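Local coordinates for protein EIAV protease (Equine infectious anemia virus, PDB 1FMB) that probably cleaves the viral polyprotein as a homodimeric aspartic protease of the retroviral family, at residues L23-A28 against V87-R92. The protein carries 1 engineered substitution. Numbering follows the deposited sequence.
Sequences LLDTGA and VTILGR. With HYB ([2-(2-methyl-propane-2-sulfonylmethyl)-3-naphthalen-1-yl-propionyl-valinyl]-phenylalaninol), chain B.
Ile89 packs its CG2 methyl against Ala28 CB, at 3.6 Å, and against the Asp25 carboxylate. Both partners belong to the type I turn Asp25 to Ala28, which carries the Asp-Thr-Gly signature of retroviral aspartic proteases. CG2 lies anti to the backbone N of Ile89, while CD1 reaches on to HYB C30 at 3.7 Å. One side chain thus packs against both the Asp25 carboxylate and the inhibitor. Asp25 swings CG anti to its own N (chi1 -171°), across the Ile89 branch. Its OD1 takes Gly27 N-H from above the carboxylate plane, closing an Asx turn at 2.9 Å. OD2 is hydrogen-bonded to the O14 hydroxyl of the inhibitor bound in the dimer, and OD1 lies close to Asp25 OD1 of the second subunit.

The strands pair in parallel, Leu23 with Ile89 and Leu24 with Leu90. Leu23 N bonds to Thr88 O, Leu90 N to Leu23 O, and Asp25 N to Leu90 O. Leu24 and Leu90 run side by side, their CD2 methyls 4.1 Å apart. At the far end Arg92 N, just after the N-cap Gly91, bonds to Ala28 O at 3.0 Å. Arg92 CD passes 3.6 Å from Thr26 O. A water in the guanidinium plane links NE to Thr26 O, and NH2 forms a salt bridge with Asp29.

The contact joins strand 18-24 to strand 89-90 and the start of helix 92-97. Leu90 also packs on Met80 of strand 74-83, and Leu24 on Leu102 of the second subunit.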
loop_
_atom_site.group_PDB
_atom_site.type_symbol
_atom_site.label_atom_id
_atom_site.label_comp_id
_atom_site.label_asym_id
_atom_site.label_seq_id
_atom_site.Cartn_x
_atom_site.Cartn_y
_atom_site.Cartn_z
ATOM N N LEU A 23 -7.995 -5.578 1.522
ATOM C CA LEU A 23 -7.553 -4.202 1.398
ATOM C C LEU A 23 -7.125 -4.039 -0.051
ATOM O O LEU A 23 -6.378 -4.927 -0.533
ATOM C CB LEU A 23 -6.371 -3.986 2.348
ATOM C CG LEU A 23 -5.644 -2.641 2.181
ATOM C CD1 LEU A 23 -6.551 -1.484 2.547
ATOM C CD2 LEU A 23 -4.408 -2.571 3.077
ATOM N N LEU A 24 -7.497 -2.996 -0.776
ATOM C CA LEU A 24 -7.089 -2.738 -2.166
ATOM C C LEU A 24 -5.841 -1.829 -2.041
ATOM O O LEU A 24 -5.908 -0.670 -1.599
ATOM C CB LEU A 24 -8.186 -1.952 -2.889
ATOM C CG LEU A 24 -9.531 -2.736 -2.754
ATOM C CD1 LEU A 24 -10.651 -1.945 -3.428
ATOM C CD2 LEU A 24 -9.322 -4.072 -3.384
ATOM N N ASP A 25 -4.720 -2.422 -2.353
ATOM C CA ASP A 25 -3.432 -1.781 -2.081
ATOM C C ASP A 25 -2.502 -1.524 -3.250
ATOM O O ASP A 25 -1.814 -2.414 -3.768
ATOM C CB ASP A 25 -2.750 -2.700 -1.033
ATOM C CG ASP A 25 -1.461 -2.155 -0.411
ATOM O OD1 ASP A 25 -1.095 -1.011 -0.780
ATOM O OD2 ASP A 25 -0.876 -2.978 0.304
ATOM N N THR A 26 -2.498 -0.241 -3.645
ATOM C CA THR A 26 -1.600 0.123 -4.788
ATOM C C THR A 26 -0.115 0.052 -4.409
ATOM O O THR A 26 0.681 0.098 -5.370
ATOM C CB THR A 26 -1.876 1.524 -5.348
ATOM O OG1 THR A 26 -1.719 2.486 -4.281
ATOM C CG2 THR A 26 -3.344 1.635 -5.761
ATOM N N GLY A 27 0.273 0.042 -3.147
ATOM C CA GLY A 27 1.662 -0.080 -2.753
ATOM C C GLY A 27 2.106 -1.516 -2.607
ATOM O O GLY A 27 3.211 -1.738 -2.141
ATOM N N ALA A 28 1.350 -2.554 -2.971
ATOM C CA ALA A 28 1.728 -3.952 -2.841
ATOM C C ALA A 28 1.934 -4.479 -4.251
ATOM O O ALA A 28 1.043 -4.305 -5.112
ATOM C CB ALA A 28 0.642 -4.745 -2.079
ATOM N N VAL A 87 -3.584 -8.410 7.489
ATOM C CA VAL A 87 -4.830 -8.266 6.685
ATOM C C VAL A 87 -4.629 -8.879 5.313
ATOM O O VAL A 87 -3.454 -9.029 4.940
ATOM C CB VAL A 87 -5.078 -6.740 6.582
ATOM C CG1 VAL A 87 -3.910 -6.019 5.909
ATOM C CG2 VAL A 87 -6.345 -6.353 5.843
ATOM N N THR A 88 -5.679 -9.255 4.596
ATOM C CA THR A 88 -5.440 -9.859 3.271
ATOM C C THR A 88 -5.483 -8.666 2.302
ATOM O O THR A 88 -6.302 -7.763 2.445
ATOM C CB THR A 88 -6.619 -10.785 2.946
ATOM O OG1 THR A 88 -6.357 -11.999 3.679
ATOM C CG2 THR A 88 -6.656 -11.081 1.443
ATOM N N ILE A 89 -4.479 -8.728 1.441
ATOM C CA ILE A 89 -4.218 -7.657 0.458
ATOM C C ILE A 89 -4.281 -8.079 -0.979
ATOM O O ILE A 89 -3.715 -9.066 -1.447
ATOM C CB ILE A 89 -2.747 -7.211 0.783
ATOM C CG1 ILE A 89 -2.656 -6.645 2.201
ATOM C CG2 ILE A 89 -2.139 -6.261 -0.266
ATOM C CD1 ILE A 89 -1.276 -6.218 2.602
ATOM N N LEU A 90 -5.045 -7.305 -1.749
ATOM C CA LEU A 90 -5.099 -7.452 -3.179
ATOM C C LEU A 90 -4.116 -6.332 -3.657
ATOM O O LEU A 90 -4.348 -5.118 -3.483
ATOM C CB LEU A 90 -6.511 -7.136 -3.701
ATOM C CG LEU A 90 -7.298 -8.364 -4.137
ATOM C CD1 LEU A 90 -7.065 -9.594 -3.297
ATOM C CD2 LEU A 90 -8.769 -8.025 -4.327
ATOM N N GLY A 91 -2.998 -6.769 -4.242
ATOM C CA GLY A 91 -2.010 -5.814 -4.740
ATOM C C GLY A 91 -2.232 -5.599 -6.249
ATOM O O GLY A 91 -3.185 -6.090 -6.852
ATOM N N ARG A 92 -1.207 -5.038 -6.878
ATOM C CA ARG A 92 -1.254 -4.618 -8.284
ATOM C C ARG A 92 -1.495 -5.737 -9.274
ATOM O O ARG A 92 -2.131 -5.483 -10.310
ATOM C CB ARG A 92 0.008 -3.782 -8.623
ATOM C CG ARG A 92 0.043 -2.418 -7.858
ATOM C CD ARG A 92 1.197 -1.573 -8.507
ATOM N NE ARG A 92 2.512 -2.165 -8.345
ATOM C CZ ARG A 92 3.207 -2.901 -9.202
ATOM N NH1 ARG A 92 2.763 -3.157 -10.464
ATOM N NH2 ARG A 92 4.414 -3.411 -8.924
HETATM S S1 HYB B . 7.967 -7.626 -2.345
HETATM O O2 HYB B . 9.194 -7.615 -1.598
HETATM O O3 HYB B . 6.783 -8.097 -1.703
HETATM C C4 HYB B . 11.969 -2.581 -1.410
HETATM C C5 HYB B . 11.427 -3.685 -0.825
HETATM C C6 HYB B . 10.039 -4.033 -1.067
HETATM C C7 HYB B . 9.279 -3.265 -1.876
HETATM C C8 HYB B . 9.839 -2.036 -2.526
HETATM C C9 HYB B . 11.185 -1.742 -2.272
HETATM C C10 HYB B . 11.790 -0.590 -2.881
HETATM C C11 HYB B . 11.040 0.220 -3.693
HETATM C C12 HYB B . 9.671 -0.075 -3.943
HETATM C C13 HYB B . 9.086 -1.202 -3.360
HETATM O O14 HYB B . 2.990 -0.131 0.187
HETATM C C15 HYB B . 2.961 -0.483 1.618
HETATM N N16 HYB B . 4.190 -2.481 0.985
HETATM C C17 HYB B . 4.265 -1.295 1.856
HETATM C C18 HYB B . 5.525 -0.491 1.453
HETATM C C19 HYB B . 6.898 -0.979 1.867
HETATM C C20 HYB B . 7.727 -1.740 1.036
HETATM C C21 HYB B . 9.018 -2.136 1.407
HETATM C C22 HYB B . 9.500 -1.763 2.667
HETATM C C23 HYB B . 8.705 -0.984 3.504
HETATM C C24 HYB B . 7.419 -0.597 3.115
HETATM N N25 HYB B . 5.575 -4.929 -0.197
HETATM C C26 HYB B . 4.182 -4.850 0.313
HETATM C C27 HYB B . 4.282 -3.776 1.463
HETATM O O28 HYB B . 4.361 -4.023 2.656
HETATM C C29 HYB B . 3.605 -6.203 0.796
HETATM C C30 HYB B . 2.325 -6.002 1.624
HETATM C C31 HYB B . 3.372 -7.062 -0.468
HETATM C C32 HYB B . 5.906 -4.944 -1.518
HETATM O O33 HYB B . 5.069 -4.861 -2.425
HETATM C C34 HYB B . 7.419 -4.978 -1.820
HETATM C C35 HYB B . 7.792 -3.518 -2.184
HETATM C C36 HYB B . 7.782 -5.966 -2.975
HETATM C C37 HYB B . 6.892 -8.817 -4.645
HETATM C C38 HYB B . 8.202 -8.695 -3.826
HETATM C C39 HYB B . 8.517 -10.103 -3.267
HETATM C C40 HYB B . 9.380 -8.167 -4.681
HETATM O O HOH W 1 3.148 -0.824 -6.018
#